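Local atomic coordinates of dipeptide Epimerase (Enterococcus faecalis V583, PDB entry 3JVA), a protein that belongs to the enolase superfamily, in the mandelate racemase/muconate lactonizing enzyme family, and binds a magnesium ion. Residues B[5-10]-B[35-40]; B[67-72]-B[89-94]; B[260-265]-B[287-292]; B[296-301]-B[320-325]. All coordinates share one frame; numbering follows the deposited sequence.

Interaction 1 of 4, residues B[5-10]-B[35-40]; sequences QVHVRA and EIETEE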
loop_
_atom_site.group_PDB
_atom_site.type_symbol
_atom_site.label_atom_id
_atom_site.label_comp_id
_atom_site.label_asym_id
_atom_site.label_seq_id
_atom_site.Cartn_x
_atom_site.Cartn_y
_atom_site.Cartn_z
ATOM N N GLN B 5 -8.558 -39.618 -35.368
ATOM C CA GLN B 5 -9.652 -38.765 -35.797
ATOM C C GLN B 5 -10.446 -38.286 -34.597
ATOM O O GLN B 5 -10.432 -38.909 -33.534
ATOM C CB GLN B 5 -10.563 -39.536 -36.759
ATOM C CG GLN B 5 -11.666 -38.706 -37.406
ATOM C CD GLN B 5 -11.129 -37.492 -38.141
ATOM O OE1 GLN B 5 -10.945 -36.428 -37.553
ATOM N NE2 GLN B 5 -10.859 -37.651 -39.432
ATOM N N VAL B 6 -11.126 -37.162 -34.778
ATOM C CA VAL B 6 -11.951 -36.570 -33.738
ATOM C C VAL B 6 -13.358 -36.432 -34.308
ATOM O O VAL B 6 -13.566 -35.731 -35.293
ATOM C CB VAL B 6 -11.424 -35.171 -33.338
ATOM C CG1 VAL B 6 -12.363 -34.530 -32.322
ATOM C CG2 VAL B 6 -10.012 -35.291 -32.764
ATOM N N HIS B 7 -14.318 -37.108 -33.690
ATOM C CA HIS B 7 -15.706 -37.071 -34.141
ATOM C C HIS B 7 -16.552 -36.277 -33.155
ATOM O O HIS B 7 -16.375 -36.412 -31.946
ATOM C CB HIS B 7 -16.257 -38.498 -34.235
ATOM C CG HIS B 7 -15.364 -39.443 -34.978
ATOM N ND1 HIS B 7 -14.676 -40.463 -34.356
ATOM C CD2 HIS B 7 -15.030 -39.511 -36.288
ATOM C CE1 HIS B 7 -13.958 -41.119 -35.252
ATOM N NE2 HIS B 7 -14.155 -40.561 -36.433
ATOM N N VAL B 8 -17.458 -35.444 -33.661
ATOM C CA VAL B 8 -18.325 -34.673 -32.775
ATOM C C VAL B 8 -19.780 -34.765 -33.208
ATOM O O VAL B 8 -20.082 -34.816 -34.401
ATOM C CB VAL B 8 -17.918 -33.174 -32.704
ATOM C CG1 VAL B 8 -18.174 -32.488 -34.032
ATOM C CG2 VAL B 8 -18.697 -32.480 -31.582
ATOM N N ARG B 9 -20.678 -34.803 -32.228
ATOM C CA ARG B 9 -22.102 -34.880 -32.504
ATOM C C ARG B 9 -22.848 -33.978 -31.533
ATOM O O ARG B 9 -22.310 -33.571 -30.507
ATOM C CB ARG B 9 -22.605 -36.324 -32.347
ATOM C CG ARG B 9 -22.712 -36.840 -30.900
ATOM C CD ARG B 9 -23.267 -38.265 -30.894
ATOM N NE ARG B 9 -23.509 -38.861 -29.575
ATOM C CZ ARG B 9 -24.590 -38.642 -28.826
ATOM N NH1 ARG B 9 -25.546 -37.822 -29.244
ATOM N NH2 ARG B 9 -24.747 -39.296 -27.678
ATOM N N ALA B 10 -24.081 -33.640 -31.879
ATOM C CA ALA B 10 -24.892 -32.829 -30.996
ATOM C C ALA B 10 -25.609 -33.858 -30.137
ATOM O O ALA B 10 -25.774 -35.009 -30.551
ATOM C CB ALA B 10 -25.896 -32.001 -31.794
ATOM N N GLU B 35 -15.835 -37.812 -29.577
ATOM C CA GLU B 35 -15.251 -39.132 -29.467
ATOM C C GLU B 35 -13.913 -39.029 -30.176
ATOM O O GLU B 35 -13.861 -38.776 -31.381
ATOM C CB GLU B 35 -16.139 -40.176 -30.151
ATOM C CG GLU B 35 -17.494 -40.352 -29.488
ATOM C CD GLU B 35 -18.360 -41.380 -30.191
ATOM O OE1 GLU B 35 -17.871 -42.510 -30.410
ATOM O OE2 GLU B 35 -19.526 -41.061 -30.520
ATOM N N ILE B 36 -12.830 -39.176 -29.418
ATOM C CA ILE B 36 -11.501 -39.119 -30.000
ATOM C C ILE B 36 -11.042 -40.551 -30.204
ATOM O O ILE B 36 -10.992 -41.335 -29.256
ATOM C CB ILE B 36 -10.505 -38.380 -29.083
ATOM C CG1 ILE B 36 -10.961 -36.929 -28.898
ATOM C CG2 ILE B 36 -9.110 -38.420 -29.689
ATOM C CD1 ILE B 36 -9.968 -36.054 -28.149
ATOM N N GLU B 37 -10.732 -40.889 -31.451
ATOM C CA GLU B 37 -10.285 -42.230 -31.794
ATOM C C GLU B 37 -8.783 -42.232 -32.028
ATOM O O GLU B 37 -8.265 -41.371 -32.733
ATOM C CB GLU B 37 -11.010 -42.716 -33.054
ATOM C CG GLU B 37 -10.369 -43.935 -33.710
ATOM C CD GLU B 37 -11.091 -44.375 -34.974
ATOM O OE1 GLU B 37 -11.536 -43.501 -35.746
ATOM O OE2 GLU B 37 -11.201 -45.596 -35.204
ATOM N N THR B 38 -8.089 -43.190 -31.426
ATOM C CA THR B 38 -6.647 -43.298 -31.595
ATOM C C THR B 38 -6.367 -44.295 -32.710
ATOM O O THR B 38 -7.245 -45.070 -33.089
ATOM C CB THR B 38 -5.960 -43.789 -30.310
ATOM O OG1 THR B 38 -6.465 -45.084 -29.958
ATOM C CG2 THR B 38 -6.222 -42.813 -29.168
ATOM N N GLU B 39 -5.150 -44.264 -33.240
ATOM C CA GLU B 39 -4.768 -45.170 -34.318
ATOM C C GLU B 39 -4.932 -46.627 -33.900
ATOM O O GLU B 39 -5.307 -47.474 -34.712
ATOM C CB GLU B 39 -3.315 -44.926 -34.732
ATOM C CG GLU B 39 -3.058 -43.611 -35.465
ATOM C CD GLU B 39 -3.731 -43.547 -36.826
ATOM O OE1 GLU B 39 -3.915 -44.614 -37.456
ATOM O OE2 GLU B 39 -4.060 -42.427 -37.277
ATOM N N GLU B 40 -4.654 -46.913 -32.630
ATOM C CA GLU B 40 -4.754 -48.274 -32.111
ATOM C C GLU B 40 -6.181 -48.759 -31.873
ATOM O O GLU B 40 -6.406 -49.942 -31.619
ATOM C CB GLU B 40 -3.929 -48.409 -30.824
ATOM C CG GLU B 40 -4.276 -47.404 -29.733
ATOM C CD GLU B 40 -3.258 -47.399 -28.603
ATOM O OE1 GLU B 40 -3.228 -48.363 -27.807
ATOM O OE2 GLU B 40 -2.477 -46.428 -28.519
#

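Interaction 2 of 4, residues B[67-72]-B[89-94]; sequences ELFGQA and DKISAF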
loop_
_atom_site.group_PDB
_atom_site.type_symbol
_atom_site.label_atom_id
_atom_site.label_comp_id
_atom_site.label_asym_id
_atom_site.label_seq_id
_atom_site.Cartn_x
_atom_site.Cartn_y
_atom_site.Cartn_z
ATOM N N GLU B 67 -14.587 -28.831 -33.973
ATOM C CA GLU B 67 -14.159 -29.335 -35.280
ATOM C C GLU B 67 -12.786 -28.774 -35.637
ATOM O O GLU B 67 -11.933 -29.483 -36.187
ATOM C CB GLU B 67 -15.174 -28.936 -36.351
ATOM C CG GLU B 67 -16.550 -29.556 -36.161
ATOM C CD GLU B 67 -16.666 -30.946 -36.762
ATOM O OE1 GLU B 67 -15.802 -31.806 -36.472
ATOM O OE2 GLU B 67 -17.631 -31.178 -37.526
ATOM N N LEU B 68 -12.573 -27.499 -35.330
ATOM C CA LEU B 68 -11.289 -26.861 -35.611
ATOM C C LEU B 68 -10.200 -27.511 -34.757
ATOM O O LEU B 68 -9.128 -27.853 -35.265
ATOM C CB LEU B 68 -11.359 -25.356 -35.327
ATOM C CG LEU B 68 -12.209 -24.497 -36.273
ATOM C CD1 LEU B 68 -12.260 -23.062 -35.768
ATOM C CD2 LEU B 68 -11.614 -24.547 -37.681
ATOM N N PHE B 69 -10.475 -27.680 -33.462
ATOM C CA PHE B 69 -9.519 -28.309 -32.548
ATOM C C PHE B 69 -9.196 -29.735 -33.001
ATOM O O PHE B 69 -8.034 -30.148 -33.021
ATOM C CB PHE B 69 -10.087 -28.411 -31.124
ATOM C CG PHE B 69 -10.261 -27.093 -30.416
ATOM C CD1 PHE B 69 -9.591 -25.943 -30.836
ATOM C CD2 PHE B 69 -11.041 -27.027 -29.264
ATOM C CE1 PHE B 69 -9.692 -24.749 -30.112
ATOM C CE2 PHE B 69 -11.150 -25.843 -28.531
ATOM C CZ PHE B 69 -10.470 -24.698 -28.956
ATOM N N GLY B 70 -10.241 -30.486 -33.341
ATOM C CA GLY B 70 -10.075 -31.868 -33.756
ATOM C C GLY B 70 -9.101 -32.083 -34.896
ATOM O O GLY B 70 -8.245 -32.968 -34.833
ATOM N N GLN B 71 -9.221 -31.277 -35.941
ATOM C CA GLN B 71 -8.333 -31.422 -37.086
ATOM C C GLN B 71 -6.912 -30.972 -36.782
ATOM O O GLN B 71 -5.962 -31.423 -37.424
ATOM C CB GLN B 71 -8.892 -30.654 -38.285
ATOM C CG GLN B 71 -10.207 -31.233 -38.791
ATOM C CD GLN B 71 -10.117 -32.732 -39.024
ATOM O OE1 GLN B 71 -9.401 -33.190 -39.915
ATOM N NE2 GLN B 71 -10.834 -33.504 -38.213
ATOM N N ALA B 72 -6.762 -30.098 -35.791
ATOM C CA ALA B 72 -5.447 -29.596 -35.422
ATOM C C ALA B 72 -4.686 -30.538 -34.498
ATOM O O ALA B 72 -3.463 -30.447 -34.395
ATOM C CB ALA B 72 -5.574 -28.226 -34.768
ATOM N N ASP B 89 -5.350 -23.318 -27.392
ATOM C CA ASP B 89 -5.203 -21.922 -26.992
ATOM C C ASP B 89 -4.703 -21.042 -28.133
ATOM O O ASP B 89 -5.044 -19.865 -28.197
ATOM C CB ASP B 89 -4.255 -21.798 -25.794
ATOM C CG ASP B 89 -4.869 -22.323 -24.506
ATOM O OD1 ASP B 89 -6.101 -22.544 -24.465
ATOM O OD2 ASP B 89 -4.115 -22.503 -23.530
ATOM N N LYS B 90 -3.895 -21.607 -29.027
ATOM C CA LYS B 90 -3.395 -20.843 -30.171
ATOM C C LYS B 90 -4.532 -20.591 -31.150
ATOM O O LYS B 90 -4.580 -19.559 -31.816
ATOM C CB LYS B 90 -2.289 -21.605 -30.909
ATOM C CG LYS B 90 -0.908 -21.518 -30.287
ATOM C CD LYS B 90 0.118 -22.201 -31.189
ATOM C CE LYS B 90 1.521 -22.180 -30.591
ATOM N NZ LYS B 90 2.049 -20.799 -30.401
ATOM N N ILE B 91 -5.447 -21.551 -31.234
ATOM C CA ILE B 91 -6.582 -21.462 -32.136
ATOM C C ILE B 91 -7.676 -20.530 -31.623
ATOM O O ILE B 91 -8.158 -19.670 -32.360
ATOM C CB ILE B 91 -7.187 -22.872 -32.381
ATOM C CG1 ILE B 91 -6.196 -23.722 -33.191
ATOM C CG2 ILE B 91 -8.519 -22.762 -33.098
ATOM C CD1 ILE B 91 -6.620 -25.163 -33.393
ATOM N N SER B 92 -8.064 -20.702 -30.366
ATOM C CA SER B 92 -9.124 -19.891 -29.778
ATOM C C SER B 92 -8.718 -19.217 -28.476
ATOM O O SER B 92 -8.201 -19.863 -27.566
ATOM C CB SER B 92 -10.357 -20.759 -29.517
ATOM O OG SER B 92 -11.337 -20.028 -28.795
ATOM N N ALA B 93 -8.980 -17.916 -28.391
ATOM C CA ALA B 93 -8.659 -17.136 -27.205
ATOM C C ALA B 93 -9.621 -17.449 -26.063
ATOM O O ALA B 93 -9.297 -17.224 -24.897
ATOM C CB ALA B 93 -8.708 -15.639 -27.536
ATOM N N PHE B 94 -10.800 -17.971 -26.397
ATOM C CA PHE B 94 -11.797 -18.299 -25.382
ATOM C C PHE B 94 -12.874 -19.259 -25.883
ATOM O O PHE B 94 -13.666 -18.908 -26.757
ATOM C CB PHE B 94 -12.475 -17.023 -24.882
ATOM C CG PHE B 94 -13.474 -17.262 -23.779
ATOM C CD1 PHE B 94 -13.048 -17.648 -22.513
ATOM C CD2 PHE B 94 -14.837 -17.110 -24.013
ATOM C CE1 PHE B 94 -13.970 -17.883 -21.485
ATOM C CE2 PHE B 94 -15.770 -17.341 -22.996
ATOM C CZ PHE B 94 -15.334 -17.729 -21.730
#

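Interaction 3 of 4, residues B[260-265]-B[287-292]; sequences VINIKL and ECMIGC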
loop_
_atom_site.group_PDB
_atom_site.type_symbol
_atom_site.label_atom_id
_atom_site.label_comp_id
_atom_site.label_asym_id
_atom_site.label_seq_id
_atom_site.Cartn_x
_atom_site.Cartn_y
_atom_site.Cartn_z
ATOM N N VAL B 260 -14.379 -19.845 -0.497
ATOM C CA VAL B 260 -14.336 -21.054 -1.312
ATOM C C VAL B 260 -14.499 -20.710 -2.787
ATOM O O VAL B 260 -15.102 -19.696 -3.138
ATOM C CB VAL B 260 -15.484 -22.013 -0.899
ATOM C CG1 VAL B 260 -15.432 -23.307 -1.714
ATOM C CG2 VAL B 260 -15.395 -22.310 0.580
ATOM N N ILE B 261 -13.961 -21.556 -3.657
ATOM C CA ILE B 261 -14.076 -21.319 -5.091
ATOM C C ILE B 261 -14.716 -22.513 -5.785
ATOM O O ILE B 261 -14.315 -23.655 -5.570
ATOM C CB ILE B 261 -12.690 -21.010 -5.712
ATOM C CG1 ILE B 261 -12.236 -19.621 -5.248
ATOM C CG2 ILE B 261 -12.755 -21.088 -7.237
ATOM C CD1 ILE B 261 -10.827 -19.235 -5.688
ATOM N N ASN B 262 -15.720 -22.232 -6.611
ATOM C CA ASN B 262 -16.443 -23.273 -7.331
ATOM C C ASN B 262 -15.900 -23.445 -8.741
ATOM O O ASN B 262 -15.925 -22.520 -9.555
ATOM C CB ASN B 262 -17.938 -22.926 -7.375
ATOM C CG ASN B 262 -18.811 -24.096 -7.810
ATOM O OD1 ASN B 262 -18.431 -25.263 -7.678
ATOM N ND2 ASN B 262 -20.005 -23.786 -8.307
ATOM N N ILE B 263 -15.397 -24.641 -9.010
ATOM C CA ILE B 263 -14.852 -24.989 -10.316
ATOM C C ILE B 263 -15.928 -25.642 -11.172
ATOM O O ILE B 263 -16.757 -26.391 -10.659
ATOM C CB ILE B 263 -13.723 -26.048 -10.186
ATOM C CG1 ILE B 263 -12.569 -25.507 -9.347
ATOM C CG2 ILE B 263 -13.254 -26.489 -11.574
ATOM C CD1 ILE B 263 -11.543 -26.584 -8.978
ATOM N N LYS B 264 -15.928 -25.343 -12.469
ATOM C CA LYS B 264 -16.831 -26.010 -13.409
ATOM C C LYS B 264 -15.973 -26.283 -14.639
ATOM O O LYS B 264 -15.353 -25.371 -15.181
ATOM C CB LYS B 264 -18.033 -25.149 -13.785
ATOM C CG LYS B 264 -19.047 -25.023 -12.660
ATOM C CD LYS B 264 -20.276 -24.238 -13.094
ATOM C CE LYS B 264 -21.211 -24.015 -11.905
ATOM N NZ LYS B 264 -22.413 -23.217 -12.289
ATOM N N LEU B 265 -15.919 -27.538 -15.070
ATOM C CA LEU B 265 -15.102 -27.875 -16.233
ATOM C C LEU B 265 -15.482 -27.068 -17.472
ATOM O O LEU B 265 -14.618 -26.732 -18.288
ATOM C CB LEU B 265 -15.192 -29.377 -16.541
ATOM C CG LEU B 265 -14.700 -30.328 -15.445
ATOM C CD1 LEU B 265 -14.730 -31.754 -15.966
ATOM C CD2 LEU B 265 -13.283 -29.950 -15.006
ATOM N N GLU B 287 -10.652 -23.937 0.048
ATOM C CA GLU B 287 -11.208 -25.172 -0.488
ATOM C C GLU B 287 -11.969 -24.915 -1.781
ATOM O O GLU B 287 -12.385 -23.780 -2.063
ATOM C CB GLU B 287 -12.138 -25.836 0.536
ATOM C CG GLU B 287 -11.397 -26.547 1.657
ATOM C CD GLU B 287 -12.323 -27.109 2.729
ATOM O OE1 GLU B 287 -13.500 -27.394 2.429
ATOM O OE2 GLU B 287 -11.861 -27.276 3.875
ATOM N N CYS B 288 -12.140 -25.977 -2.566
ATOM C CA CYS B 288 -12.854 -25.892 -3.833
ATOM C C CYS B 288 -14.078 -26.791 -3.880
ATOM O O CYS B 288 -14.133 -27.826 -3.224
ATOM C CB CYS B 288 -11.937 -26.296 -4.998
ATOM S SG CYS B 288 -10.700 -25.060 -5.448
ATOM N N MET B 289 -15.073 -26.368 -4.646
ATOM C CA MET B 289 -16.254 -27.180 -4.868
ATOM C C MET B 289 -16.244 -27.331 -6.374
ATOM O O MET B 289 -15.577 -26.562 -7.066
ATOM C CB MET B 289 -17.543 -26.468 -4.450
ATOM C CG MET B 289 -18.800 -27.270 -4.800
ATOM S SD MET B 289 -20.329 -26.613 -4.055
ATOM C CE MET B 289 -20.928 -25.574 -5.351
ATOM N N ILE B 290 -16.942 -28.328 -6.894
ATOM C CA ILE B 290 -17.009 -28.474 -8.337
ATOM C C ILE B 290 -18.484 -28.614 -8.679
ATOM O O ILE B 290 -19.213 -29.372 -8.030
ATOM C CB ILE B 290 -16.188 -29.691 -8.855
ATOM C CG1 ILE B 290 -16.208 -29.700 -10.389
ATOM C CG2 ILE B 290 -16.739 -30.991 -8.289
ATOM C CD1 ILE B 290 -15.063 -30.494 -11.030
ATOM N N GLY B 291 -18.925 -27.839 -9.664
ATOM C CA GLY B 291 -20.318 -27.865 -10.068
ATOM C C GLY B 291 -20.522 -28.319 -11.499
ATOM O O GLY B 291 -19.644 -28.958 -12.088
ATOM N N CYS B 292 -21.677 -27.982 -12.067
ATOM C CA CYS B 292 -21.993 -28.370 -13.434
ATOM C C CYS B 292 -22.902 -27.356 -14.107
ATOM O O CYS B 292 -23.479 -26.483 -13.447
ATOM C CB CYS B 292 -22.668 -29.749 -13.452
ATOM S SG CYS B 292 -24.223 -29.837 -12.522
HETATM O O HOH W 1 -17.666 -29.422 -13.884
#

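Interaction 4 of 4, residues B[296-301]-B[320-325]; sequences ETTIGI and DATFGL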
loop_
_atom_site.group_PDB
_atom_site.type_symbol
_atom_site.label_atom_id
_atom_site.label_comp_id
_atom_site.label_asym_id
_atom_site.label_seq_id
_atom_site.Cartn_x
_atom_site.Cartn_y
_atom_site.Cartn_z
ATOM N N GLU B 296 -25.187 -29.844 -19.395
ATOM C CA GLU B 296 -24.207 -30.903 -19.590
ATOM C C GLU B 296 -24.844 -32.189 -19.084
ATOM O O GLU B 296 -25.882 -32.157 -18.412
ATOM C CB GLU B 296 -22.865 -30.621 -18.899
ATOM C CG GLU B 296 -22.854 -30.501 -17.401
ATOM C CD GLU B 296 -21.446 -30.212 -16.910
ATOM O OE1 GLU B 296 -20.573 -31.096 -17.053
ATOM O OE2 GLU B 296 -21.207 -29.097 -16.407
ATOM N N THR B 297 -24.233 -33.319 -19.400
ATOM C CA THR B 297 -24.823 -34.585 -19.025
ATOM C C THR B 297 -23.839 -35.601 -18.461
ATOM O O THR B 297 -22.873 -35.241 -17.795
ATOM C CB THR B 297 -25.575 -35.175 -20.244
ATOM O OG1 THR B 297 -24.661 -35.357 -21.336
ATOM C CG2 THR B 297 -26.667 -34.205 -20.701
ATOM N N THR B 298 -24.094 -36.874 -18.738
ATOM C CA THR B 298 -23.276 -37.959 -18.217
ATOM C C THR B 298 -21.760 -37.812 -18.323
ATOM O O THR B 298 -21.048 -37.982 -17.334
ATOM C CB THR B 298 -23.692 -39.291 -18.861
ATOM O OG1 THR B 298 -25.110 -39.454 -18.721
ATOM C CG2 THR B 298 -22.979 -40.451 -18.188
ATOM N N ILE B 299 -21.258 -37.504 -19.512
ATOM C CA ILE B 299 -19.813 -37.376 -19.680
ATOM C C ILE B 299 -19.216 -36.250 -18.827
ATOM O O ILE B 299 -18.242 -36.459 -18.100
ATOM C CB ILE B 299 -19.454 -37.145 -21.150
ATOM C CG1 ILE B 299 -19.933 -38.339 -21.985
ATOM C CG2 ILE B 299 -17.945 -36.962 -21.290
ATOM C CD1 ILE B 299 -19.848 -38.122 -23.487
ATOM N N GLY B 300 -19.798 -35.062 -18.917
ATOM C CA GLY B 300 -19.294 -33.948 -18.135
ATOM C C GLY B 300 -19.335 -34.227 -16.642
ATOM O O GLY B 300 -18.387 -33.926 -15.913
ATOM N N ILE B 301 -20.435 -34.814 -16.182
ATOM C CA ILE B 301 -20.586 -35.118 -14.770
ATOM C C ILE B 301 -19.571 -36.153 -14.311
ATOM O O ILE B 301 -18.978 -36.022 -13.240
ATOM C CB ILE B 301 -22.008 -35.645 -14.456
ATOM C CG1 ILE B 301 -23.025 -34.505 -14.577
ATOM C CG2 ILE B 301 -22.035 -36.272 -13.073
ATOM C CD1 ILE B 301 -22.818 -33.374 -13.557
ATOM N N ASP B 320 -25.266 -32.871 -10.018
ATOM C CA ASP B 320 -26.582 -33.498 -10.071
ATOM C C ASP B 320 -27.270 -33.499 -11.433
ATOM O O ASP B 320 -28.436 -33.872 -11.532
ATOM C CB ASP B 320 -27.490 -32.788 -9.064
ATOM C CG ASP B 320 -27.669 -31.310 -9.381
ATOM O OD1 ASP B 320 -26.886 -30.759 -10.193
ATOM O OD2 ASP B 320 -28.586 -30.688 -8.810
ATOM N N ALA B 321 -26.560 -33.098 -12.482
ATOM C CA ALA B 321 -27.175 -33.039 -13.806
ATOM C C ALA B 321 -27.806 -34.344 -14.302
ATOM O O ALA B 321 -28.869 -34.312 -14.923
ATOM C CB ALA B 321 -26.165 -32.526 -14.831
ATOM N N THR B 322 -27.181 -35.489 -14.038
ATOM C CA THR B 322 -27.757 -36.740 -14.531
ATOM C C THR B 322 -29.103 -37.063 -13.901
ATOM O O THR B 322 -29.919 -37.764 -14.506
ATOM C CB THR B 322 -26.819 -37.961 -14.325
ATOM O OG1 THR B 322 -26.677 -38.249 -12.928
ATOM C CG2 THR B 322 -25.446 -37.690 -14.934
ATOM N N PHE B 323 -29.345 -36.542 -12.701
ATOM C CA PHE B 323 -30.603 -36.805 -12.003
ATOM C C PHE B 323 -31.806 -36.144 -12.661
ATOM O O PHE B 323 -32.947 -36.538 -12.411
ATOM C CB PHE B 323 -30.526 -36.334 -10.544
ATOM C CG PHE B 323 -29.307 -36.805 -9.806
ATOM C CD1 PHE B 323 -28.683 -38.001 -10.139
ATOM C CD2 PHE B 323 -28.797 -36.055 -8.751
ATOM C CE1 PHE B 323 -27.566 -38.445 -9.431
ATOM C CE2 PHE B 323 -27.683 -36.489 -8.036
ATOM C CZ PHE B 323 -27.068 -37.682 -8.374
ATOM N N GLY B 324 -31.558 -35.134 -13.491
ATOM C CA GLY B 324 -32.653 -34.446 -14.152
ATOM C C GLY B 324 -32.819 -34.763 -15.626
ATOM O O GLY B 324 -33.559 -34.070 -16.328
ATOM N N LEU B 325 -32.140 -35.803 -16.101
ATOM C CA LEU B 325 -32.217 -36.197 -17.509
ATOM C C LEU B 325 -33.298 -37.257 -17.735
ATOM O O LEU B 325 -33.432 -38.187 -16.942
ATOM C CB LEU B 325 -30.866 -36.758 -17.966
ATOM C CG LEU B 325 -29.629 -35.861 -17.832
ATOM C CD1 LEU B 325 -28.409 -36.607 -18.353
ATOM C CD2 LEU B 325 -29.835 -34.566 -18.606
#

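Interaction 1 of 4, residues B[5-10]-B[35-40]
V6 and I36 face each other as the non-hydrogen-bonded pair of an antiparallel sheet, their CA atoms 4.5 Å apart, and V6 CG2 rests against I36 CG1 at 4.3 Å. This is the closed side of the contact, where both residues are buried. I36 also packs on A105, C106 and L109 of helix 96-114, and V6 reaches I73 of helix 59-73, which puts these two side chains between the sheet and the helices of the N-terminal domain. The flanking pairs, Q5 with E37 and H7 with E35, are hydrogen-bonded. E37 N gives a bond of 2.9 Å to Q5 O, and E35 N reaches H7 O at 2.8 Å. Two return bonds, from Q5 N to E37 O and from H7 N to E35 O, complete the set.

The other face is looser and turned to solvent: H7 is exposed, and Q5, E35 and E37 are partly so. H7 brings its ring edge to E37: CE1 lies 3.4 Å from E37 OE1, near the ring plane, while ring and carboxylate planes are 54° apart. The carboxylate gets there because E37 CG is anti to the backbone N (chi1 165°) and the chain stays extended beyond it. R9 NE stays 4.6 Å from E35 OE2, too far for a salt bridge. Q5 turns its OE1 back to V6 N at 2.9 Å. The four backbone bonds define the register across these residues. Between R9 and E35 a long-range attraction without contact is probable, whereas any attraction of H7 to E37 would depend on the charge of the histidine.

Interaction 2 of 4, residues B[67-72]-B[89-94]
The nearest CA atoms are those of F69 and I91, 7.5 Å apart, where helix 59-73 meets the last turn of helix 81-91 and the chain then departs from helical geometry at S92. I91 supplies most of the touching surface on its side. Its CD1 methyl presses on A72 CB at 3.5 Å, and its CG2 branch meets F69 CE1 at 3.8 Å. With I91 CG1 anti to its carbonyl carbon (chi1 -68°) and CG2 anti to the backbone N, the two branches diverge, one toward A72 and the other to the phenyl ring. F69 and I91 lie alongside one another, pointing opposite ways, and the ring offers its edge rather than a face: I91 CB lies in the ring plane, 3.9 Å from F69 CE1. Further round the same edge, F69 CZ touches S92 CB at 4.0 Å. L68 contributes a more distant contact, its CB 4.4 Å from I91 CG2.

F69 also packs on A98, K99 and I102 of helix 96-114, so its ring lies where three helices of the N-terminal domain converge. S92 OG accepts from F94 N at 3.2 Å, forming an ST turn as the chain leaves the helix. Beyond it, F94 meets F94 of the second subunit, their ring planes about 85° apart. Between the segments themselves the contact is carried by carbon against carbon, implying cohesion through apolar packing, while the S92 hydroxyl is used within its own turn.

Interaction 3 of 4, residues B[260-265]-B[287-292]
N262 and M289 cross obliquely on two neighbouring parallel strands of the TIM-type barrel of the enolase superfamily, joined through helix 271-284 in a beta-alpha-beta crossover. M289 runs out with CG anti to the backbone N, then bends at chi3 (94°), which lays its CE methyl 3.4 Å from N262 OD1 and 3.6 Å from both CG and ND2. The methyl thus lies over one face of the N262 amide, while N262 ND2 makes a weak hydrogen bond to E215, a magnesium ligand. On the opposite face of the sheet, I263 CD1 meets C288 SG at 3.9 Å, and both side chains continue onto helix 271-284. I290 directs CG1 at the carbonyl of I263, with L265 CD2 farther off near its CD1.

The extended K264 chain runs alongside the backbone of G291 and C292, its CG 3.8 Å from G291 C, and its amine makes a long, weak ion pair with D240, another magnesium ligand. The strand bonds are straightest at I263 N to M289 O (2.7 Å, 173° at the hydrogen). Where the strands end, one water bridges them, accepting from L265 N at 2.8 Å and donating to G291 O at 2.7 Å.

Interaction 4 of 4, residues B[296-301]-B[320-325]
I301 has CG1 anti to its carbonyl carbon (chi1 -71°), and a further turn at chi2 of -64° brings CD1 against A321: I301 CD1 and A321 CB are 3.7 Å apart. T322 has OG1 between the backbone N and the carbonyl carbon (chi1 67°), which leaves CG2 to meet the helix. That methyl lies 3.9 Å from T298 CA and 4.0 Å from I301 CG1, so it fits against the first turn of helix 298-310. I301 meets the T322 methyl at a slant, whereas T298 and T322 meet at about a right angle. A321 CB is also 3.6 Å from E296 O, and hence touches both the approach to the helix and its first turn.

The second patch lies at the helix start. T297, the N-cap residue, turns its carbon side to L325, crossing it at about a right angle: L325 CD1 is 3.7 Å from T297 CB, and both leucine methyls approach T297 CG2 at 3.8 Å. Polar ends are directed to other partners. T297 OG1 bonds to E47, T322 OG1 to S335 O, and E296 OE2 to M293 N, leaving carbon atoms to carry most of the contact.

The 3-10 turn 321-323 therefore packs on the N-terminal end of helix 298-310. From the loop, D320 OD2 bonds to T134 N of strand 128-134; from the helix, I299 packs on Y45 and E47 of strand 43-48, joining barrel and N-terminal domain.

Overall arrangement
Interactions 1 and 2 belong to the N-terminal domain and touch directly: Q5 OE1 probably hydrogen-bonds to Q71 NE2 at 3.0 Å, and V6 CG2 packs on G70 CA at 3.6 Å. Interactions 3 and 4 meet in the barrel domain, with C292 CB 3.6 Å from I301 CD1 and C292 SG 3.7 Å from D320 OD1. Across the domains, interactions 1 and 4 stay about 7 Å apart at their nearest atoms, and 2 and 3 about 9 Å. Interaction 3 lies closer than interaction 4 to the magnesium ion held by D189, E215 and D240: the K264 side chain is about 4 Å from it, that of D320 about 10 Å.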